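Local coordinates for protein molybdopterin synthase catalytic subunit (Homo sapiens, PDB 5MPO) that serves as the catalytic subunit of molybdopterin synthase, putting two sulfur atoms from the thiocarboxylated small subunit into precursor Z to form the dithiolene of molybdopterin, at residues C[67-72]-C[98-103]; C[72-77]-C[136-141]. All blocks are in the same frame, centred on the assembly; numbering follows the deposited sequence.

Interaction 1: C[67-72]-C[98-103]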
ATOM      1  N   TYR C  67       1.682  22.648  -4.804  1.00 51.39           N
ATOM      2  CA  TYR C  67       0.281  22.205  -4.619  1.00 46.82           C
ATOM      3  C   TYR C  67      -0.525  23.281  -3.900  1.00 47.97           C
ATOM      4  O   TYR C  67      -0.081  23.887  -2.906  1.00 41.64           O
ATOM      5  CB  TYR C  67       0.233  20.962  -3.744  1.00 47.07           C
ATOM      6  CG  TYR C  67       0.738  19.685  -4.373  1.00 52.74           C
ATOM      7  CD1 TYR C  67       2.087  19.294  -4.255  1.00 50.84           C
ATOM      8  CD2 TYR C  67      -0.147  18.831  -5.053  1.00 49.91           C
ATOM      9  CE1 TYR C  67       2.532  18.106  -4.827  1.00 54.70           C
ATOM     10  CE2 TYR C  67       0.286  17.644  -5.610  1.00 56.00           C
ATOM     11  CZ  TYR C  67       1.622  17.276  -5.498  1.00 57.78           C
ATOM     12  OH  TYR C  67       2.016  16.082  -6.060  1.00 63.95           O
ATOM     13  N   GLU C  68      -1.725  23.490  -4.398  1.00 54.47           N
ATOM     14  CA  GLU C  68      -2.733  24.252  -3.698  1.00 51.58           C
ATOM     15  C   GLU C  68      -4.028  23.515  -3.647  1.00 48.35           C
ATOM     16  O   GLU C  68      -4.286  22.613  -4.477  1.00 49.98           O
ATOM     17  CB  GLU C  68      -2.924  25.604  -4.380  1.00 51.36           C
ATOM     18  CG  GLU C  68      -3.771  25.660  -5.619  1.00 60.77           C
ATOM     19  CD  GLU C  68      -3.729  27.042  -6.287  1.00 71.51           C
ATOM     20  OE1 GLU C  68      -2.653  27.715  -6.224  1.00 73.95           O
ATOM     21  OE2 GLU C  68      -4.770  27.433  -6.885  1.00 63.69           O
ATOM     22  N   ALA C  69      -4.889  23.971  -2.737  1.00 50.43           N
ATOM     23  CA  ALA C  69      -6.182  23.345  -2.518  1.00 47.21           C
ATOM     24  C   ALA C  69      -7.275  24.320  -2.131  1.00 48.15           C
ATOM     25  O   ALA C  69      -7.009  25.310  -1.504  1.00 45.66           O
ATOM     26  CB  ALA C  69      -6.026  22.307  -1.419  1.00 49.02           C
ATOM     27  N   TYR C  70      -8.517  23.968  -2.441  1.00 48.17           N
ATOM     28  CA  TYR C  70      -9.684  24.639  -1.928  1.00 47.04           C
ATOM     29  C   TYR C  70     -10.034  23.960  -0.618  1.00 49.42           C
ATOM     30  O   TYR C  70     -10.745  22.950  -0.602  1.00 51.10           O
ATOM     31  CB  TYR C  70     -10.830  24.577  -2.967  1.00 45.74           C
ATOM     32  CG  TYR C  70     -12.121  25.251  -2.624  1.00 40.89           C
ATOM     33  CD1 TYR C  70     -12.189  26.350  -1.750  1.00 45.13           C
ATOM     34  CD2 TYR C  70     -13.291  24.833  -3.224  1.00 46.49           C
ATOM     35  CE1 TYR C  70     -13.407  26.972  -1.448  1.00 45.82           C
ATOM     36  CE2 TYR C  70     -14.517  25.444  -2.936  1.00 48.67           C
ATOM     37  CZ  TYR C  70     -14.574  26.521  -2.053  1.00 50.28           C
ATOM     38  OH  TYR C  70     -15.801  27.123  -1.801  1.00 50.95           O
ATOM     39  N   LEU C  71      -9.505  24.541   0.463  1.00 48.32           N
ATOM     40  CA  LEU C  71      -9.918  24.267   1.833  1.00 60.10           C
ATOM     41  C   LEU C  71     -11.021  25.234   2.369  1.00 61.02           C
ATOM     42  O   LEU C  71     -10.921  26.439   2.214  1.00 64.56           O
ATOM     43  CB  LEU C  71      -8.698  24.354   2.760  1.00 58.65           C
ATOM     44  CG  LEU C  71      -7.774  23.174   2.556  1.00 68.43           C
ATOM     45  CD1 LEU C  71      -6.443  23.353   3.271  1.00 68.78           C
ATOM     46  CD2 LEU C  71      -8.491  21.901   3.008  1.00 74.90           C
ATOM     47  N   PRO C  72     -12.024  24.736   3.068  1.00 57.92           N
ATOM     48  CA  PRO C  72     -12.069  23.391   3.609  1.00 60.54           C
ATOM     49  C   PRO C  72     -12.756  22.325   2.747  1.00 55.62           C
ATOM     50  O   PRO C  72     -12.965  21.219   3.253  1.00 50.28           O
ATOM     51  CB  PRO C  72     -12.885  23.603   4.912  1.00 65.17           C
ATOM     52  CG  PRO C  72     -13.728  24.818   4.644  1.00 57.95           C
ATOM     53  CD  PRO C  72     -13.260  25.465   3.374  1.00 57.45           C
ATOM     54  N   HIS C  98      -2.099  15.373   3.238  1.00 42.65           N
ATOM     55  CA  HIS C  98      -1.658  15.984   1.982  1.00 46.06           C
ATOM     56  C   HIS C  98      -0.860  17.246   2.248  1.00 47.01           C
ATOM     57  O   HIS C  98      -1.250  18.077   3.043  1.00 48.32           O
ATOM     58  CB  HIS C  98      -2.853  16.236   1.070  1.00 47.34           C
ATOM     59  CG  HIS C  98      -2.508  16.349  -0.388  1.00 48.94           C
ATOM     60  ND1 HIS C  98      -1.527  17.208  -0.865  1.00 50.20           N
ATOM     61  CD2 HIS C  98      -3.040  15.752  -1.478  1.00 44.53           C
ATOM     62  CE1 HIS C  98      -1.481  17.145  -2.178  1.00 45.52           C
ATOM     63  NE2 HIS C  98      -2.376  16.260  -2.576  1.00 52.14           N
ATOM     64  N   ARG C  99       0.291  17.364   1.608  1.00 53.39           N
ATOM     65  CA  ARG C  99       1.159  18.522   1.795  1.00 50.63           C
ATOM     66  C   ARG C  99       0.846  19.597   0.799  1.00 51.06           C
ATOM     67  O   ARG C  99       0.512  19.309  -0.346  1.00 49.67           O
ATOM     68  CB  ARG C  99       2.608  18.128   1.673  1.00 56.62           C
ATOM     69  CG  ARG C  99       3.572  19.245   2.003  1.00 53.57           C
ATOM     70  CD  ARG C  99       4.939  18.661   2.153  1.00 49.96           C
ATOM     71  NE  ARG C  99       5.924  19.703   2.009  1.00 58.01           N
ATOM     72  CZ  ARG C  99       7.226  19.501   1.860  1.00 58.75           C
ATOM     73  NH1 ARG C  99       7.744  18.276   1.851  1.00 65.71           N
ATOM     74  NH2 ARG C  99       8.028  20.546   1.718  1.00 63.08           N
ATOM     75  N   LEU C 100       0.929  20.851   1.233  1.00 53.73           N
ATOM     76  CA  LEU C 100       0.574  21.959   0.352  1.00 54.01           C
ATOM     77  C   LEU C 100       1.753  22.914   0.150  1.00 50.77           C
ATOM     78  O   LEU C 100       2.653  22.932   0.949  1.00 50.38           O
ATOM     79  CB  LEU C 100      -0.655  22.671   0.912  1.00 51.48           C
ATOM     80  CG  LEU C 100      -1.977  21.915   0.806  1.00 53.53           C
ATOM     81  CD1 LEU C 100      -3.160  22.791   1.200  1.00 52.35           C
ATOM     82  CD2 LEU C 100      -2.201  21.378  -0.607  1.00 62.03           C
ATOM     83  N   GLY C 101       1.714  23.709  -0.929  1.00 52.46           N
ATOM     84  CA  GLY C 101       2.854  24.506  -1.350  1.00 49.74           C
ATOM     85  C   GLY C 101       3.943  23.635  -1.974  1.00 56.38           C
ATOM     86  O   GLY C 101       3.628  22.724  -2.734  1.00 54.42           O
ATOM     87  N   LEU C 102       5.199  23.895  -1.626  1.00 55.42           N
ATOM     88  CA  LEU C 102       6.356  23.347  -2.330  1.00 55.72           C
ATOM     89  C   LEU C 102       6.829  21.990  -1.851  1.00 55.26           C
ATOM     90  O   LEU C 102       7.292  21.813  -0.704  1.00 57.67           O
ATOM     91  CB  LEU C 102       7.540  24.335  -2.292  1.00 58.54           C
ATOM     92  CG  LEU C 102       7.295  25.552  -3.215  1.00 62.77           C
ATOM     93  CD1 LEU C 102       8.283  26.661  -2.883  1.00 62.74           C
ATOM     94  CD2 LEU C 102       7.329  25.200  -4.706  1.00 63.19           C
ATOM     95  N   VAL C 103       6.755  21.028  -2.757  1.00 57.47           N
ATOM     96  CA  VAL C 103       7.163  19.657  -2.433  1.00 62.52           C
ATOM     97  C   VAL C 103       8.330  19.373  -3.354  1.00 58.26           C
ATOM     98  O   VAL C 103       8.132  19.117  -4.557  1.00 53.65           O
ATOM     99  CB  VAL C 103       6.024  18.639  -2.632  1.00 59.19           C
ATOM    100  CG1 VAL C 103       6.443  17.258  -2.146  1.00 54.53           C
ATOM    101  CG2 VAL C 103       4.793  19.127  -1.890  1.00 64.28           C
TER
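With CG of Y67 anti to its own carbonyl carbon (chi1 -71°) and CG of H98 anti to its backbone N (chi1 -158°), the two rings cross nearly at a right angle. The imidazole directs its CE1 edge over one face of the phenol, CE1 of H98 lying 3.6 Å from CD2 of Y67. Centroids 5.2 Å apart and planes at 74° define an offset edge-to-face pair. H98 ND1 donates to R99 O (3.0 Å), which lies in the imidazole plane, although ND1 stands above the R99 carbonyl plane; NE2 binds backbone of the chain of another protein. V103 approaches the phenol obliquely, its CG2 branch 3.6 Å from Y67 CD1, and Y67 OH hydrogen-bonds S109 OG. On the backbone, Y67 and G101 form one antiparallel hydrogen-bonded pair: Y67 N donates to G101 O at 2.8 Å, and G101 N meets Y67 O at 2.7 Å, in the carbonyl plane on a lone pair. The positive phi of G101 favours glycine. Farther along, L100 CD1 touches A69 CB and meets the tip of L71 at CD1, 3.9 Å away. Exchanging Y67 for an alanine would probably leave the H98 edge and V103 CG2 without the surface they pack on, and S109 OG without its hydroxyl partner. The pairing is an antiparallel beta bridge between strands 60-69 and 101-104 of the MoaE fold, next to K141, a predicted substrate-binding residue.

Interaction 2: C[72-77]-C[136-141]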
ATOM      1  N   PRO C  72     -12.024  24.736   3.068  1.00 57.92           N
ATOM      2  CA  PRO C  72     -12.069  23.391   3.609  1.00 60.54           C
ATOM      3  C   PRO C  72     -12.756  22.325   2.747  1.00 55.62           C
ATOM      4  O   PRO C  72     -12.965  21.219   3.253  1.00 50.28           O
ATOM      5  CB  PRO C  72     -12.885  23.603   4.912  1.00 65.17           C
ATOM      6  CG  PRO C  72     -13.728  24.818   4.644  1.00 57.95           C
ATOM      7  CD  PRO C  72     -13.260  25.465   3.374  1.00 57.45           C
ATOM      8  N   MET C  73     -13.102  22.619   1.488  1.00 52.70           N
ATOM      9  CA  MET C  73     -13.847  21.656   0.674  1.00 48.79           C
ATOM     10  C   MET C  73     -13.048  20.351   0.451  1.00 48.42           C
ATOM     11  O   MET C  73     -13.612  19.258   0.433  1.00 46.96           O
ATOM     12  CB  MET C  73     -14.180  22.231  -0.700  1.00 48.22           C
ATOM     13  CG  MET C  73     -15.150  21.362  -1.506  1.00 48.93           C
ATOM     14  SD  MET C  73     -15.383  21.947  -3.185  1.00 49.05           S
ATOM     15  CE  MET C  73     -16.340  20.669  -4.011  1.00 46.30           C
ATOM     16  N   ALA C  74     -11.749  20.483   0.247  1.00 41.43           N
ATOM     17  CA  ALA C  74     -10.896  19.322   0.028  1.00 45.24           C
ATOM     18  C   ALA C  74     -10.938  18.425   1.237  1.00 46.17           C
ATOM     19  O   ALA C  74     -10.978  17.208   1.103  1.00 43.18           O
ATOM     20  CB  ALA C  74      -9.481  19.746  -0.224  1.00 43.78           C
ATOM     21  N   GLU C  75     -10.989  19.043   2.404  1.00 44.46           N
ATOM     22  CA  GLU C  75     -11.263  18.315   3.636  1.00 51.10           C
ATOM     23  C   GLU C  75     -12.588  17.560   3.632  1.00 50.27           C
ATOM     24  O   GLU C  75     -12.631  16.346   3.908  1.00 44.73           O
ATOM     25  CB  GLU C  75     -11.214  19.222   4.821  1.00 57.22           C
ATOM     26  CG  GLU C  75     -10.730  18.495   6.059  1.00 73.74           C
ATOM     27  CD  GLU C  75     -10.076  19.436   7.035  1.00 92.89           C
ATOM     28  OE1 GLU C  75     -10.161  19.139   8.257  1.00 93.08           O
ATOM     29  OE2 GLU C  75      -9.490  20.456   6.555  1.00 84.77           O
ATOM     30  N   ASN C  76     -13.658  18.261   3.284  1.00 51.15           N
ATOM     31  CA  ASN C  76     -14.957  17.626   3.272  1.00 46.76           C
ATOM     32  C   ASN C  76     -14.958  16.451   2.273  1.00 49.07           C
ATOM     33  O   ASN C  76     -15.586  15.388   2.557  1.00 46.73           O
ATOM     34  CB  ASN C  76     -16.072  18.606   2.946  1.00 43.63           C
ATOM     35  CG  ASN C  76     -17.453  18.062   3.324  1.00 51.58           C
ATOM     36  OD1 ASN C  76     -17.660  17.633   4.464  1.00 58.27           O
ATOM     37  ND2 ASN C  76     -18.410  18.078   2.373  1.00 50.25           N
ATOM     38  N   GLU C  77     -14.249  16.625   1.152  1.00 42.90           N
ATOM     39  CA  GLU C  77     -14.326  15.657   0.060  1.00 45.13           C
ATOM     40  C   GLU C  77     -13.572  14.404   0.459  1.00 40.71           C
ATOM     41  O   GLU C  77     -14.031  13.303   0.226  1.00 42.46           O
ATOM     42  CB  GLU C  77     -13.819  16.187  -1.284  1.00 45.66           C
ATOM     43  CG  GLU C  77     -14.792  17.070  -2.049  1.00 44.72           C
ATOM     44  CD  GLU C  77     -16.099  16.455  -2.474  1.00 50.81           C
ATOM     45  OE1 GLU C  77     -16.117  15.478  -3.250  1.00 61.20           O
ATOM     46  OE2 GLU C  77     -17.150  17.033  -2.108  1.00 54.98           O
ATOM     47  N   LYS C 136     -11.600  13.657  -7.549  1.00 48.42           N
ATOM     48  CA  LYS C 136     -12.676  14.371  -6.910  1.00 47.47           C
ATOM     49  C   LYS C 136     -12.266  15.499  -5.993  1.00 49.34           C
ATOM     50  O   LYS C 136     -13.046  16.382  -5.795  1.00 52.19           O
ATOM     51  CB  LYS C 136     -13.490  13.373  -6.087  1.00 48.18           C
ATOM     52  CG  LYS C 136     -14.930  13.181  -6.535  1.00 57.79           C
ATOM     53  CD  LYS C 136     -15.092  12.664  -7.963  1.00 57.21           C
ATOM     54  CE  LYS C 136     -16.555  12.820  -8.299  1.00 60.31           C
ATOM     55  NZ  LYS C 136     -16.817  12.417  -9.691  1.00 62.14           N
ATOM     56  N   VAL C 137     -11.057  15.477  -5.435  1.00 47.38           N
ATOM     57  CA  VAL C 137     -10.675  16.410  -4.410  1.00 45.34           C
ATOM     58  C   VAL C 137     -10.012  17.656  -5.026  1.00 52.91           C
ATOM     59  O   VAL C 137      -9.036  17.509  -5.753  1.00 48.02           O
ATOM     60  CB  VAL C 137      -9.817  15.706  -3.350  1.00 43.26           C
ATOM     61  CG1 VAL C 137      -9.409  16.620  -2.195  1.00 41.64           C
ATOM     62  CG2 VAL C 137     -10.644  14.545  -2.748  1.00 43.83           C
ATOM     63  N   PRO C 138     -10.543  18.893  -4.722  1.00 55.87           N
ATOM     64  CA  PRO C 138     -10.081  20.162  -5.311  1.00 55.62           C
ATOM     65  C   PRO C 138      -8.693  20.560  -4.849  1.00 52.07           C
ATOM     66  O   PRO C 138      -8.539  21.318  -3.898  1.00 51.79           O
ATOM     67  CB  PRO C 138     -11.146  21.153  -4.863  1.00 58.53           C
ATOM     68  CG  PRO C 138     -11.596  20.638  -3.586  1.00 57.27           C
ATOM     69  CD  PRO C 138     -11.622  19.150  -3.766  1.00 52.30           C
ATOM     70  N   ILE C 139      -7.704  19.924  -5.486  1.00 52.27           N
ATOM     71  CA  ILE C 139      -6.280  20.125  -5.261  1.00 48.57           C
ATOM     72  C   ILE C 139      -5.659  20.186  -6.659  1.00 50.99           C
ATOM     73  O   ILE C 139      -6.245  19.642  -7.612  1.00 48.89           O
ATOM     74  CB  ILE C 139      -5.646  18.956  -4.510  1.00 49.98           C
ATOM     75  CG1 ILE C 139      -6.304  18.718  -3.163  1.00 54.65           C
ATOM     76  CG2 ILE C 139      -4.165  19.190  -4.240  1.00 52.98           C
ATOM     77  CD1 ILE C 139      -6.137  17.290  -2.699  1.00 59.54           C
ATOM     78  N   TRP C 140      -4.542  20.904  -6.800  1.00 47.03           N
ATOM     79  CA  TRP C 140      -3.929  21.183  -8.118  1.00 51.78           C
ATOM     80  C   TRP C 140      -2.440  21.298  -7.931  1.00 48.67           C
ATOM     81  O   TRP C 140      -2.022  21.819  -6.900  1.00 46.83           O
ATOM     82  CB  TRP C 140      -4.424  22.527  -8.743  1.00 50.14           C
ATOM     83  CG  TRP C 140      -5.852  22.589  -8.998  1.00 47.68           C
ATOM     84  CD1 TRP C 140      -6.506  22.252 -10.157  1.00 55.88           C
ATOM     85  CD2 TRP C 140      -6.860  23.017  -8.064  1.00 48.80           C
ATOM     86  NE1 TRP C 140      -7.884  22.408  -9.996  1.00 57.97           N
ATOM     87  CE2 TRP C 140      -8.122  22.887  -8.721  1.00 49.20           C
ATOM     88  CE3 TRP C 140      -6.817  23.513  -6.737  1.00 44.07           C
ATOM     89  CZ2 TRP C 140      -9.333  23.254  -8.102  1.00 46.17           C
ATOM     90  CZ3 TRP C 140      -8.019  23.824  -6.104  1.00 45.98           C
ATOM     91  CH2 TRP C 140      -9.272  23.713  -6.802  1.00 44.45           C
ATOM     92  N   LYS C 141      -1.660  20.834  -8.913  1.00 54.46           N
ATOM     93  CA  LYS C 141      -0.183  20.914  -8.862  1.00 56.59           C
ATOM     94  C   LYS C 141       0.381  21.694 -10.044  1.00 57.01           C
ATOM     95  O   LYS C 141      -0.175  21.656 -11.142  1.00 54.37           O
ATOM     96  CB  LYS C 141       0.475  19.519  -8.788  1.00 59.03           C
ATOM     97  CG  LYS C 141       0.096  18.502  -9.857  1.00 59.35           C
ATOM     98  CD  LYS C 141       1.020  17.280  -9.802  1.00 67.75           C
ATOM     99  CE  LYS C 141       0.380  16.008 -10.375  1.00 73.71           C
ATOM    100  NZ  LYS C 141      -0.399  15.216  -9.338  1.00 79.73           N
TER
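P138 faces the first turn of helix 73-88 with the CG-CD side of its ring, and three helix residues meet that side differently. A74 contributes backbone as well as its methyl: P138 CG lies 3.8 Å from A74 N, and P138 CD is 3.9 Å from A74 CA. M73 runs across the proline at about a right angle; its CG stands anti to the backbone N (chi1 -171°), which, with the extended chain, brings SD to 4.0 Å from P138 CG. E77 also crosses P138 at about a right angle, but touches with its aliphatic part, CG against CD. Its chain then bends at chi2 (-62°), and the carboxylate pairs through OE2 with K80 in a salt bridge. V137 divides its two branches between two helix residues one turn apart: CG1 rests 3.7 Å from A74 CB, whereas CG2 lies 3.9 Å from E77 CB. I139 adds a looser touch, CG1 to A74 CB at 4.4 Å. The two segments share no hydrogen bond, so the fit rests on van der Waals apposition. A74 also touches F24 of strand 20-25, while V137 packs on V78 and I81 as well. P138 centres an inverse gamma turn, and the arrangement is a helix start packed against the turn that joins helix 119-136 to strand 139-145, the strand bearing the predicted substrate-binding K141.

Overall arrangement
Both contacts involve strand 139-145 or its partner strand 60-69, and they share P72, where the chain passes from strand 60-69 into helix 73-88. Interaction 2 is the more buried, with six of its seven touching residues inside, and is apolar packing of helix against turn. Interaction 1 is partly buried and mixes backbone pairing with a ring pair and a small apolar group of L100, A69 and the exposed L71. The centres of interactions 1 and 2 are about 9 Å apart. Backbone bonding joins them: E68 O to W140 N between strands 60-69 and 139-145, and Y70 N to P138 O just beyond the strand ends, both probable hydrogen bonds. Both also border the chain of another protein.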